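Local coordinates for protein ferredoxin-NADP reductase (Neisseria gonorrhoeae MIA_2011_03-10, PDB 5TR9) that binds FAD and probably transfers electrons between NADP(H) and ferredoxin, as in other ferredoxin-NADP+ reductases, at residues P142-R145 against T150-L153; F229-C232 against M237-D240. All blocks are in the same frame, centred on the assembly; numbering follows the deposited sequence.

Interaction 1 (P142-R145 against T150-L153); sequences PEIR and TVNL
Ile144 and Arg145, on the short helix 142-147, both close on one methyl of Val151, on strand 150-157. Ile144 comes first along the helix and is buried. Its CG2 lies 3.8 Å from CG2 of Val151, methyl against methyl, and the two side chains cross at about a right angle. The first torsion of Ile144 (chi1 -74°) puts CG1 beside the backbone N and leaves CG2 anti to it, and from there the CG2 methyl reaches the strand. The carbonyl O of Ile144 is also 3.8 Å from Val151 CG2, a van der Waals approach only. The same isoleucine packs on Ile138 of helix 133-139 and on Pro114. Val151 touches Leu139 of that same helix.

These segments belong to the NAD-binding domain, where a parallel sheet is flanked by helices. Helix 142-147 leads into strand 150-157 through a very short connection. The strand runs between 122-128 and 185-191, and Val151 turns its side chain toward the helix.

Arg145 follows and is partly exposed. It uses the aliphatic start of its chain: CG stands 4.0 Å from Val151 CG2, again roughly perpendicular to the valine. The chain then bends at chi3 (68°), and NE and NH2 find hydrogen-bonding partners beyond the two segments. The backbone O of Arg145 is hydrogen-bonded to His183 ND1.

On the strand, Asn152 ND2 donates to Thr150 OG1 at 2.9 Å. The N-H...O angle is 162°, and the oxygen lies near the amide plane. Asn152 OD1 is bound by Arg186 NH1, and ND2 also serves Leu123 O, which together fix the rotation of the amide.

Interaction 2 (F229-C232 against M237-D240); sequences FMIC and MVKD. With EDO (1,2-ethanediol), chain B.
The first torsion of Ile231 (chi1 -44°) puts CG1 beside the backbone N and leaves CG2 anti to it, and this directs the CG2 methyl at helix 235-247. Met237 answers with CG anti to its own backbone N (chi1 172°). A bend at chi2 (-93°) then swings the thioether back toward the strand. The end of Met237 therefore comes nearer than the start of its side chain. Its CE lies 3.8 Å from Ile231 CG2, and SD follows at 3.9 Å from the same methyl. The two side chains run obliquely past each other.

Val238 meets that methyl too. Val238 CG2 is 4.1 Å from Ile231 CG2. Val238 CG2 is also 4.3 Å from Cys232 C. One isoleucine branch is thus shared by two consecutive helix residues. All four touching residues are buried. Met237 N is bound by Asn234 OD1 near the start of the helix.

Lys239 points away from the strand. Its NZ makes a weak hydrogen bond, 3.3 Å, to O2 of an ethanediol that probably came from the crystallisation liquor.

Cys232 turns its side chain away from the helix, onto Pro134 and Phe135. The side chain of Cys232 is about 7 Å from the bound FAD. Ile231 and Val238 also touch strand 261-265, the second strand of the beta-alpha-beta unit formed with strand 227-233 and helix 235-247 in the NAD-binding domain.

Overall arrangement
Interaction 1 comes first along the chain and is complete before interaction 2 begins. Both lie in the NAD-binding domain and reach the same parallel sheet. Their centres are 18 Å apart, and their nearest atoms come within about 7 Å without touching. Strand 122-128 runs between strands 150-157 and 227-233, so it separates the two contacts in the sheet. Interaction 1 packs helix 142-147 on one face of the sheet, and interaction 2 packs helix 235-247 on the other. Helix 133-139 borders both and lies on the first face. Interaction 2 lies beside the flavin. Both contacts thus belong to the layered core of the domain that probably receives NADP(H).

Interaction 1 (P142-R145 against T150-L153)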
# COMPACT_ATOMS: atom_id res chain seq x y z
N PRO A 142 -1.61 -10.32 -12.23
CA PRO A 142 -0.66 -11.28 -12.82
C PRO A 142 0.33 -10.63 -13.76
O PRO A 142 1.47 -11.11 -13.87
CB PRO A 142 -1.58 -12.27 -13.55
CG PRO A 142 -2.89 -12.16 -12.86
CD PRO A 142 -3.01 -10.72 -12.46
N GLU A 143 -0.05 -9.55 -14.44
CA GLU A 143 0.85 -8.99 -15.44
C GLU A 143 1.98 -8.17 -14.83
O GLU A 143 2.93 -7.84 -15.55
CB GLU A 143 0.08 -8.12 -16.44
CG GLU A 143 -0.35 -6.76 -15.93
CD GLU A 143 -1.67 -6.77 -15.17
OE1 GLU A 143 -2.23 -5.68 -14.94
OE2 GLU A 143 -2.16 -7.86 -14.80
N ILE A 144 1.93 -7.85 -13.54
CA ILE A 144 2.98 -7.02 -12.96
C ILE A 144 4.31 -7.78 -12.91
O ILE A 144 5.35 -7.25 -13.32
CB ILE A 144 2.56 -6.52 -11.57
CG1 ILE A 144 1.50 -5.42 -11.71
CG2 ILE A 144 3.77 -5.98 -10.78
CD1 ILE A 144 2.02 -4.13 -12.35
N ARG A 145 4.31 -9.03 -12.45
CA ARG A 145 5.56 -9.79 -12.48
C ARG A 145 5.96 -10.19 -13.89
O ARG A 145 7.13 -10.49 -14.12
CB ARG A 145 5.46 -11.02 -11.57
CG ARG A 145 5.49 -10.64 -10.09
CD ARG A 145 5.48 -11.87 -9.18
NE ARG A 145 6.72 -12.63 -9.26
CZ ARG A 145 6.94 -13.75 -8.59
NH1 ARG A 145 6.00 -14.23 -7.78
NH2 ARG A 145 8.09 -14.39 -8.71
N THR A 150 12.03 -7.34 -12.23
CA THR A 150 11.88 -7.75 -10.84
C THR A 150 10.82 -6.87 -10.20
O THR A 150 10.58 -5.75 -10.64
CB THR A 150 13.20 -7.64 -10.03
OG1 THR A 150 13.60 -6.27 -9.93
CG2 THR A 150 14.32 -8.44 -10.68
N VAL A 151 10.17 -7.41 -9.17
CA VAL A 151 9.17 -6.69 -8.39
C VAL A 151 9.60 -6.79 -6.94
O VAL A 151 9.84 -7.89 -6.44
CB VAL A 151 7.76 -7.28 -8.61
CG1 VAL A 151 6.77 -6.56 -7.74
CG2 VAL A 151 7.36 -7.16 -10.08
N ASN A 152 9.76 -5.64 -6.28
CA ASN A 152 10.42 -5.56 -4.99
C ASN A 152 9.57 -4.74 -4.05
O ASN A 152 9.12 -3.65 -4.42
CB ASN A 152 11.81 -4.93 -5.13
CG ASN A 152 12.65 -5.60 -6.21
OD1 ASN A 152 13.33 -6.59 -5.95
ND2 ASN A 152 12.60 -5.07 -7.43
N LEU A 153 9.34 -5.24 -2.85
CA LEU A 153 8.48 -4.55 -1.89
C LEU A 153 9.24 -4.42 -0.58
O LEU A 153 9.68 -5.43 -0.01
CB LEU A 153 7.16 -5.31 -1.70
CG LEU A 153 6.18 -4.72 -0.69
CD1 LEU A 153 5.80 -3.30 -1.03
CD2 LEU A 153 4.94 -5.63 -0.60

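Interaction 2 (F229-C232 against M237-D240)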
# COMPACT_ATOMS: atom_id res chain seq x y z
N PHE A 229 10.42 3.58 -8.95
CA PHE A 229 10.01 3.57 -7.55
C PHE A 229 8.55 3.99 -7.39
O PHE A 229 8.08 4.92 -8.05
CB PHE A 229 10.85 4.55 -6.71
CG PHE A 229 12.27 4.12 -6.49
CD1 PHE A 229 12.58 3.24 -5.46
CD2 PHE A 229 13.30 4.62 -7.28
CE1 PHE A 229 13.91 2.85 -5.22
CE2 PHE A 229 14.63 4.22 -7.06
CZ PHE A 229 14.93 3.34 -6.02
N MET A 230 7.86 3.35 -6.44
CA MET A 230 6.57 3.82 -5.97
C MET A 230 6.66 3.95 -4.46
O MET A 230 7.26 3.10 -3.80
CB MET A 230 5.45 2.86 -6.36
CG MET A 230 5.45 2.52 -7.85
SD MET A 230 4.13 1.39 -8.29
CE MET A 230 2.70 2.48 -8.19
N ILE A 231 6.09 5.02 -3.91
CA ILE A 231 6.23 5.34 -2.49
C ILE A 231 4.86 5.57 -1.90
O ILE A 231 4.11 6.41 -2.41
CB ILE A 231 7.09 6.59 -2.26
CG1 ILE A 231 8.34 6.60 -3.15
CG2 ILE A 231 7.46 6.70 -0.77
CD1 ILE A 231 9.08 7.95 -3.09
N CYS A 232 4.55 4.89 -0.80
CA CYS A 232 3.28 5.14 -0.11
C CYS A 232 3.50 4.94 1.39
O CYS A 232 3.85 3.84 1.82
CB CYS A 232 2.17 4.22 -0.62
SG CYS A 232 0.54 4.60 0.12
N MET A 237 7.81 10.27 5.82
CA MET A 237 8.59 9.28 5.09
C MET A 237 8.52 9.52 3.59
O MET A 237 9.53 9.45 2.90
CB MET A 237 8.10 7.87 5.42
CG MET A 237 8.73 6.80 4.54
SD MET A 237 7.73 6.43 3.08
CE MET A 237 8.63 5.03 2.41
N VAL A 238 7.32 9.82 3.07
CA VAL A 238 7.19 10.02 1.63
C VAL A 238 8.06 11.19 1.18
O VAL A 238 8.79 11.09 0.19
CB VAL A 238 5.72 10.23 1.25
CG1 VAL A 238 5.62 10.56 -0.22
CG2 VAL A 238 4.93 8.95 1.54
N LYS A 239 7.99 12.31 1.92
CA LYS A 239 8.81 13.48 1.60
C LYS A 239 10.30 13.17 1.70
O LYS A 239 11.07 13.48 0.79
CB LYS A 239 8.44 14.64 2.53
CG LYS A 239 9.20 15.93 2.22
CD LYS A 239 8.78 17.08 3.13
CE LYS A 239 9.66 17.17 4.36
NZ LYS A 239 9.39 18.40 5.16
N ASP A 240 10.72 12.55 2.81
CA ASP A 240 12.14 12.27 3.01
C ASP A 240 12.66 11.28 1.96
O ASP A 240 13.78 11.43 1.47
CB ASP A 240 12.38 11.71 4.41
CG ASP A 240 12.25 12.76 5.51
OD1 ASP A 240 12.22 13.98 5.21
OD2 ASP A 240 12.21 12.35 6.69
C1 EDO B . 6.69 16.08 5.97
O1 EDO B . 5.27 16.08 5.82
C2 EDO B . 7.09 16.16 7.43
O2 EDO B . 8.51 16.33 7.52